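Local coordinates for protein 3-keto-5-aminohexanoate cleavage enzyme (Ralstonia eutropha, PDB 3C6C) that probably cleaves 3-keto-5-aminohexanoate or a related beta-keto acid, as a metal-dependent TIM-barrel enzyme of the beta-keto acid cleavage family, at residues 95-100 and 301-306; 110-115 and 159-164. One frame throughout, in Å; residues are numbered along the deposited sequence.

Contact 1. Residues 95-100 and 301-306; sequences GTDIVL and ATPDEA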
ATOM      1  N   GLY A  95     -13.370 -42.101  13.298  1.00 18.53           N
ATOM      2  CA  GLY A  95     -13.785 -41.630  14.631  1.00 20.06           C
ATOM      3  C   GLY A  95     -13.349 -40.205  14.925  1.00 21.58           C
ATOM      4  O   GLY A  95     -13.604 -39.677  15.993  1.00 22.53           O
ATOM      5  N   THR A  96     -12.716 -39.605  13.930  1.00 20.92           N
ATOM      6  CA  THR A  96     -12.253 -38.218  13.995  1.00 20.87           C
ATOM      7  C   THR A  96     -12.902 -37.433  12.879  1.00 20.80           C
ATOM      8  O   THR A  96     -12.907 -37.860  11.733  1.00 22.85           O
ATOM      9  CB  THR A  96     -10.719 -38.125  13.881  1.00 21.51           C
ATOM     10  OG1 THR A  96     -10.104 -38.764  15.013  1.00 20.91           O
ATOM     11  CG2 THR A  96     -10.246 -36.666  13.798  1.00 24.58           C
ATOM     12  N   ASP A  97     -13.460 -36.286  13.252  1.00 20.93           N
ATOM     13  CA  ASP A  97     -14.107 -35.352  12.308  1.00 20.42           C
ATOM     14  C   ASP A  97     -13.155 -34.253  11.864  1.00 19.54           C
ATOM     15  O   ASP A  97     -12.290 -33.769  12.615  1.00 22.50           O
ATOM     16  CB  ASP A  97     -15.351 -34.738  12.925  1.00 21.88           C
ATOM     17  CG  ASP A  97     -16.064 -33.776  11.995  1.00 25.05           C
ATOM     18  OD1 ASP A  97     -16.409 -34.160  10.843  1.00 22.13           O
ATOM     19  OD2 ASP A  97     -16.339 -32.653  12.450  1.00 25.41           O
ATOM     20  N   ILE A  98     -13.330 -33.919  10.603  1.00 18.45           N
ATOM     21  CA  ILE A  98     -12.624 -32.817   9.916  1.00 19.72           C
ATOM     22  C   ILE A  98     -13.394 -32.514   8.615  1.00 19.99           C
ATOM     23  O   ILE A  98     -13.944 -33.434   7.977  1.00 20.11           O
ATOM     24  CB  ILE A  98     -11.116 -33.175   9.672  1.00 17.77           C
ATOM     25  CG1 ILE A  98     -10.322 -31.942   9.186  1.00 18.40           C
ATOM     26  CG2 ILE A  98     -10.972 -34.393   8.718  1.00 17.95           C
ATOM     27  CD1 ILE A  98      -8.808 -32.063   9.374  1.00 17.39           C
ATOM     28  N   VAL A  99     -13.448 -31.241   8.239  1.00 18.02           N
ATOM     29  CA  VAL A  99     -14.095 -30.820   6.978  1.00 16.65           C
ATOM     30  C   VAL A  99     -13.181 -31.327   5.858  1.00 16.56           C
ATOM     31  O   VAL A  99     -11.970 -31.190   5.945  1.00 17.86           O
ATOM     32  CB  VAL A  99     -14.304 -29.281   6.884  1.00 15.49           C
ATOM     33  CG1 VAL A  99     -14.946 -28.880   5.531  1.00 19.02           C
ATOM     34  CG2 VAL A  99     -15.139 -28.787   8.079  1.00 16.74           C
ATOM     35  N   LEU A 100     -13.792 -31.945   4.849  1.00 19.57           N
ATOM     36  CA  LEU A 100     -13.054 -32.442   3.683  1.00 19.94           C
ATOM     37  C   LEU A 100     -13.128 -31.485   2.496  1.00 18.93           C
ATOM     38  O   LEU A 100     -14.184 -31.005   2.115  1.00 18.80           O
ATOM     39  CB  LEU A 100     -13.559 -33.818   3.249  1.00 18.12           C
ATOM     40  CG  LEU A 100     -13.568 -34.921   4.288  1.00 20.63           C
ATOM     41  CD1 LEU A 100     -14.114 -36.218   3.711  1.00 23.12           C
ATOM     42  CD2 LEU A 100     -12.180 -35.071   4.882  1.00 19.55           C
ATOM     43  N   ALA A 301      -9.960 -22.584  14.573  1.00 17.73           N
ATOM     44  CA  ALA A 301     -11.332 -23.101  14.477  1.00 18.89           C
ATOM     45  C   ALA A 301     -11.377 -24.626  14.510  1.00 17.59           C
ATOM     46  O   ALA A 301     -10.671 -25.303  13.777  1.00 18.15           O
ATOM     47  CB  ALA A 301     -12.039 -22.566  13.197  1.00 19.55           C
ATOM     48  N   THR A 302     -12.259 -25.144  15.346  1.00 19.36           N
ATOM     49  CA  THR A 302     -12.610 -26.569  15.270  1.00 18.03           C
ATOM     50  C   THR A 302     -13.332 -26.770  13.925  1.00 17.43           C
ATOM     51  O   THR A 302     -13.774 -25.796  13.307  1.00 18.68           O
ATOM     52  CB  THR A 302     -13.537 -27.037  16.415  1.00 18.35           C
ATOM     53  OG1 THR A 302     -14.806 -26.407  16.264  1.00 16.82           O
ATOM     54  CG2 THR A 302     -12.959 -26.705  17.819  1.00 18.98           C
ATOM     55  N   PRO A 303     -13.484 -28.029  13.464  1.00 18.19           N
ATOM     56  CA  PRO A 303     -14.211 -28.263  12.215  1.00 17.21           C
ATOM     57  C   PRO A 303     -15.615 -27.664  12.218  1.00 16.81           C
ATOM     58  O   PRO A 303     -16.032 -27.016  11.250  1.00 17.98           O
ATOM     59  CB  PRO A 303     -14.217 -29.792  12.112  1.00 15.97           C
ATOM     60  CG  PRO A 303     -12.882 -30.166  12.720  1.00 16.21           C
ATOM     61  CD  PRO A 303     -12.703 -29.231  13.866  1.00 15.36           C
ATOM     62  N   ASP A 304     -16.294 -27.793  13.347  1.00 17.30           N
ATOM     63  CA  ASP A 304     -17.677 -27.278  13.460  1.00 18.30           C
ATOM     64  C   ASP A 304     -17.718 -25.757  13.470  1.00 18.08           C
ATOM     65  O   ASP A 304     -18.602 -25.117  12.880  1.00 18.47           O
ATOM     66  CB  ASP A 304     -18.375 -27.852  14.688  1.00 19.24           C
ATOM     67  CG  ASP A 304     -19.005 -29.224  14.425  1.00 20.88           C
ATOM     68  OD1 ASP A 304     -19.135 -29.664  13.253  1.00 21.65           O
ATOM     69  OD2 ASP A 304     -19.370 -29.857  15.436  1.00 24.79           O
ATOM     70  N   GLU A 305     -16.737 -25.155  14.132  1.00 17.81           N
ATOM     71  CA  GLU A 305     -16.593 -23.693  14.118  1.00 17.88           C
ATOM     72  C   GLU A 305     -16.324 -23.181  12.705  1.00 19.13           C
ATOM     73  O   GLU A 305     -16.854 -22.136  12.279  1.00 17.83           O
ATOM     74  CB  GLU A 305     -15.478 -23.221  15.072  1.00 18.22           C
ATOM     75  CG  GLU A 305     -15.890 -23.333  16.527  1.00 16.01           C
ATOM     76  CD  GLU A 305     -14.764 -23.150  17.521  1.00 24.65           C
ATOM     77  OE1 GLU A 305     -13.589 -23.238  17.146  1.00 19.72           O
ATOM     78  OE2 GLU A 305     -15.067 -22.908  18.704  1.00 20.77           O
ATOM     79  N   ALA A 306     -15.487 -23.920  11.975  1.00 18.10           N
ATOM     80  CA  ALA A 306     -15.158 -23.557  10.594  1.00 18.53           C
ATOM     81  C   ALA A 306     -16.398 -23.691   9.717  1.00 18.41           C
ATOM     82  O   ALA A 306     -16.681 -22.859   8.858  1.00 18.35           O
ATOM     83  CB  ALA A 306     -14.024 -24.435  10.050  1.00 16.61           C
TER
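P303 meets the run D97-V99 through one flank of its ring, and van der Waals packing accounts for most of the contact: no hydrogen bond joins 95-100 to 301-306. The ring atom CG of P303 rests on the backbone of I98, 3.9 Å from I98 CA, and lies 3.7 Å from D97 O. Beside it, CB of P303 approaches D97 OD2 at 3.6 Å, the carboxylate and the ring passing one another head to tail. V99 reaches the same proline from further along the chain. V99 CG2, set anti to the carbonyl carbon while CG1 is anti to the backbone N (chi1 178°), comes to 3.7 Å from P303 O and also packs loosely on the proline CB.

In the fold, 95-98 leads into the barrel strand 99-103, whereas P303 is the first residue of the C-terminal helix 303-310. That helix start is closed by a capping box, T302 being the N-cap: E305 N donates to T302 OG1 at 3.1 Å, and T302 N donates to E305 OE1 at 2.9 Å, reaching the anti side of the carboxylate 31° out of its plane.

The charged part lies at the outer edge. D97 OD2 and D304 OD1 stand 4.2 Å apart, their carboxylate planes turned 51° against each other. Such a like-charge approach would be unfavourable alone, but R307 NH1, one turn on in the helix, forms a salt bridge to each of these two oxygens and probably offsets the repulsion between them.

Contact 2. Residues 110-115 and 159-164; sequences LLPDPE and EFVYLN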
ATOM      1  N   LEU A 110      -2.163 -28.821 -19.733  1.00 27.15           N
ATOM      2  CA  LEU A 110      -1.885 -28.622 -21.167  1.00 24.87           C
ATOM      3  C   LEU A 110      -0.407 -28.461 -21.444  1.00 24.93           C
ATOM      4  O   LEU A 110       0.289 -27.648 -20.832  1.00 26.66           O
ATOM      5  CB  LEU A 110      -2.641 -27.388 -21.712  1.00 24.41           C
ATOM      6  CG  LEU A 110      -2.391 -27.024 -23.175  1.00 22.36           C
ATOM      7  CD1 LEU A 110      -2.965 -28.112 -24.108  1.00 23.20           C
ATOM      8  CD2 LEU A 110      -3.013 -25.674 -23.514  1.00 21.72           C
ATOM      9  N   LEU A 111       0.044 -29.259 -22.400  1.00 24.71           N
ATOM     10  CA  LEU A 111       1.432 -29.219 -22.892  1.00 25.68           C
ATOM     11  C   LEU A 111       1.419 -28.953 -24.393  1.00 26.93           C
ATOM     12  O   LEU A 111       1.324 -29.880 -25.196  1.00 26.97           O
ATOM     13  CB  LEU A 111       2.176 -30.533 -22.610  1.00 27.60           C
ATOM     14  CG  LEU A 111       2.524 -30.862 -21.162  1.00 26.15           C
ATOM     15  CD1 LEU A 111       2.965 -32.328 -21.049  1.00 31.77           C
ATOM     16  CD2 LEU A 111       3.586 -29.912 -20.593  1.00 31.01           C
ATOM     17  N   PRO A 112       1.473 -27.669 -24.781  1.00 26.91           N
ATOM     18  CA  PRO A 112       1.449 -27.372 -26.214  1.00 26.68           C
ATOM     19  C   PRO A 112       2.620 -28.003 -26.967  1.00 25.57           C
ATOM     20  O   PRO A 112       3.756 -28.000 -26.501  1.00 25.55           O
ATOM     21  CB  PRO A 112       1.516 -25.843 -26.256  1.00 26.80           C
ATOM     22  CG  PRO A 112       1.032 -25.397 -24.913  1.00 25.14           C
ATOM     23  CD  PRO A 112       1.467 -26.449 -23.952  1.00 26.05           C
ATOM     24  N   ASP A 113       2.290 -28.560 -28.120  1.00 24.92           N
ATOM     25  CA  ASP A 113       3.288 -29.178 -29.018  1.00 26.07           C
ATOM     26  C   ASP A 113       4.229 -28.100 -29.572  1.00 25.88           C
ATOM     27  O   ASP A 113       3.798 -27.153 -30.247  1.00 26.25           O
ATOM     28  CB  ASP A 113       2.581 -29.960 -30.139  1.00 26.87           C
ATOM     29  CG  ASP A 113       3.542 -30.679 -31.080  1.00 29.43           C
ATOM     30  OD1 ASP A 113       4.757 -30.371 -31.086  1.00 28.54           O
ATOM     31  OD2 ASP A 113       3.054 -31.550 -31.844  1.00 34.28           O
ATOM     32  N   PRO A 114       5.531 -28.213 -29.289  1.00 26.77           N
ATOM     33  CA  PRO A 114       6.378 -27.117 -29.750  1.00 26.85           C
ATOM     34  C   PRO A 114       6.407 -26.932 -31.245  1.00 27.11           C
ATOM     35  O   PRO A 114       6.812 -25.880 -31.735  1.00 27.66           O
ATOM     36  CB  PRO A 114       7.775 -27.516 -29.259  1.00 27.44           C
ATOM     37  CG  PRO A 114       7.690 -28.952 -28.958  1.00 28.78           C
ATOM     38  CD  PRO A 114       6.290 -29.187 -28.494  1.00 27.57           C
ATOM     39  N   GLU A 115       5.988 -27.965 -31.966  1.00 29.68           N
ATOM     40  CA  GLU A 115       6.081 -27.972 -33.434  1.00 30.00           C
ATOM     41  C   GLU A 115       4.868 -27.281 -34.000  1.00 28.52           C
ATOM     42  O   GLU A 115       4.839 -26.846 -35.153  1.00 29.99           O
ATOM     43  CB  GLU A 115       6.163 -29.405 -33.998  1.00 30.47           C
ATOM     44  CG  GLU A 115       7.413 -30.151 -33.584  1.00 39.24           C
ATOM     45  CD  GLU A 115       8.675 -29.340 -33.795  1.00 47.77           C
ATOM     46  OE1 GLU A 115       8.811 -28.725 -34.877  1.00 54.50           O
ATOM     47  OE2 GLU A 115       9.525 -29.317 -32.872  1.00 57.93           O
ATOM     48  N   GLU A 159       7.679 -26.934 -17.101  1.00 32.65           N
ATOM     49  CA  GLU A 159       6.856 -25.796 -17.572  1.00 31.31           C
ATOM     50  C   GLU A 159       5.644 -26.274 -18.353  1.00 30.23           C
ATOM     51  O   GLU A 159       5.734 -27.115 -19.237  1.00 29.93           O
ATOM     52  CB  GLU A 159       7.693 -24.790 -18.379  1.00 31.33           C
ATOM     53  CG  GLU A 159       8.800 -24.166 -17.524  1.00 31.10           C
ATOM     54  CD  GLU A 159       8.956 -22.654 -17.645  1.00 33.91           C
ATOM     55  OE1 GLU A 159       7.958 -21.890 -17.633  1.00 30.12           O
ATOM     56  OE2 GLU A 159      10.120 -22.206 -17.697  1.00 29.82           O
ATOM     57  N   PHE A 160       4.485 -25.756 -17.973  1.00 27.29           N
ATOM     58  CA  PHE A 160       3.234 -26.114 -18.652  1.00 27.75           C
ATOM     59  C   PHE A 160       2.231 -24.984 -18.581  1.00 27.04           C
ATOM     60  O   PHE A 160       2.489 -23.936 -17.982  1.00 24.55           O
ATOM     61  CB  PHE A 160       2.610 -27.370 -18.023  1.00 28.27           C
ATOM     62  CG  PHE A 160       2.217 -27.194 -16.574  1.00 29.87           C
ATOM     63  CD1 PHE A 160       3.180 -27.202 -15.571  1.00 26.85           C
ATOM     64  CD2 PHE A 160       0.887 -27.003 -16.214  1.00 25.98           C
ATOM     65  CE1 PHE A 160       2.829 -27.036 -14.249  1.00 30.24           C
ATOM     66  CE2 PHE A 160       0.534 -26.809 -14.880  1.00 28.48           C
ATOM     67  CZ  PHE A 160       1.505 -26.834 -13.901  1.00 28.57           C
ATOM     68  N   VAL A 161       1.075 -25.272 -19.176  1.00 27.10           N
ATOM     69  CA  VAL A 161      -0.073 -24.377 -19.173  1.00 26.72           C
ATOM     70  C   VAL A 161      -1.255 -25.000 -18.442  1.00 26.13           C
ATOM     71  O   VAL A 161      -1.659 -26.129 -18.696  1.00 24.35           O
ATOM     72  CB  VAL A 161      -0.528 -23.967 -20.606  1.00 27.28           C
ATOM     73  CG1 VAL A 161      -1.874 -23.214 -20.543  1.00 27.86           C
ATOM     74  CG2 VAL A 161       0.527 -23.110 -21.305  1.00 25.09           C
ATOM     75  N   TYR A 162      -1.769 -24.235 -17.485  1.00 25.17           N
ATOM     76  CA  TYR A 162      -3.033 -24.562 -16.794  0.50 25.65           C
ATOM     77  C   TYR A 162      -4.137 -23.982 -17.619  1.00 24.48           C
ATOM     78  O   TYR A 162      -4.205 -22.768 -17.794  1.00 24.20           O
ATOM     79  CB  TYR A 162      -3.179 -23.914 -15.395  0.50 27.83           C
ATOM     80  CG  TYR A 162      -2.841 -24.775 -14.200  0.50 29.58           C
ATOM     81  CD1 TYR A 162      -2.903 -26.156 -14.266  0.50 36.32           C
ATOM     82  CD2 TYR A 162      -2.502 -24.187 -12.990  0.50 36.59           C
ATOM     83  CE1 TYR A 162      -2.594 -26.935 -13.166  0.50 40.84           C
ATOM     84  CE2 TYR A 162      -2.189 -24.952 -11.879  0.50 41.33           C
ATOM     85  CZ  TYR A 162      -2.235 -26.328 -11.978  0.50 39.59           C
ATOM     86  OH  TYR A 162      -1.927 -27.102 -10.894  0.50 34.55           O
ATOM     87  N   LEU A 163      -4.997 -24.852 -18.117  1.00 24.96           N
ATOM     88  CA  LEU A 163      -6.097 -24.458 -19.015  1.00 24.75           C
ATOM     89  C   LEU A 163      -7.469 -24.689 -18.413  1.00 25.75           C
ATOM     90  O   LEU A 163      -8.028 -25.807 -18.421  1.00 26.88           O
ATOM     91  CB  LEU A 163      -5.977 -25.173 -20.374  1.00 25.09           C
ATOM     92  CG  LEU A 163      -6.990 -24.736 -21.431  1.00 26.56           C
ATOM     93  CD1 LEU A 163      -6.665 -23.335 -21.913  1.00 24.51           C
ATOM     94  CD2 LEU A 163      -7.030 -25.748 -22.592  1.00 22.65           C
ATOM     95  N   ASN A 164      -7.964 -23.604 -17.847  1.00 23.49           N
ATOM     96  CA  ASN A 164      -9.308 -23.542 -17.285  0.50 23.25           C
ATOM     97  C   ASN A 164     -10.081 -22.362 -17.864  1.00 23.93           C
ATOM     98  O   ASN A 164     -10.037 -21.246 -17.336  1.00 22.13           O
ATOM     99  CB  ASN A 164      -9.233 -23.436 -15.762  0.50 22.09           C
ATOM    100  CG  ASN A 164      -8.625 -24.667 -15.127  0.50 24.70           C
ATOM    101  OD1 ASN A 164      -9.244 -25.730 -15.072  0.50 22.43           O
ATOM    102  ND2 ASN A 164      -7.412 -24.527 -14.645  0.50 16.51           N
TER
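An antiparallel strand pairing joins 110-115 to 159-164, in the small four-stranded sheet beside the barrel. L110 and V161 form a hydrogen-bonded pair, with L110 N to V161 O at 2.9 Å and V161 N to L110 O at 3.0 Å.

On the sheet face bearing L110 and V161, the two side chains run alongside each other. L110 has CG anti to its own N (chi1 177°), and L110 CD2 touches both V161 CG1, at 4.0 Å, and L163 CD2, at 4.1 Å. P112 CG adds a looser touch on V161 CG2. Next to the pair, L111 sends CD2 back across the strand to F160 CB, 3.7 Å away, and to E159 O. The F160 ring turns off from 110-115 and meets the ring of F109, the planes of the two rings standing at about 50° to each other.

The strand 158-162 is flanked by 108-113 on one side and 151-155 on the other, while 125-126 borders 108-113 beyond. A second subunit also closes on this region: V161 and L163 pack on L163 and V161 of that chain, E159 reaches its T166 and R170, and P112 O accepts from its R167, from the helix 166-179 of that subunit.

In the fold
Contact 2 is nested within the chain loop that contact 1 closes: strand 99-103, entered from 95-100, is followed directly by 108-113, and 301-306 comes near the C-terminus. Their centres are 38 Å apart, their nearest atoms about 18 Å, and they lie on opposite sides of the chain centre. They share no sheet. Contact 1 ties the far end of the chain, through helix 303-310, to the approach to a barrel strand within one subunit, and no other chain touches it; contact 2, in the separate antiparallel sheet, lies at a subunit interface. The nickel bound by H66, H68 and E269 is about 12 Å from the F160 side chain of contact 2.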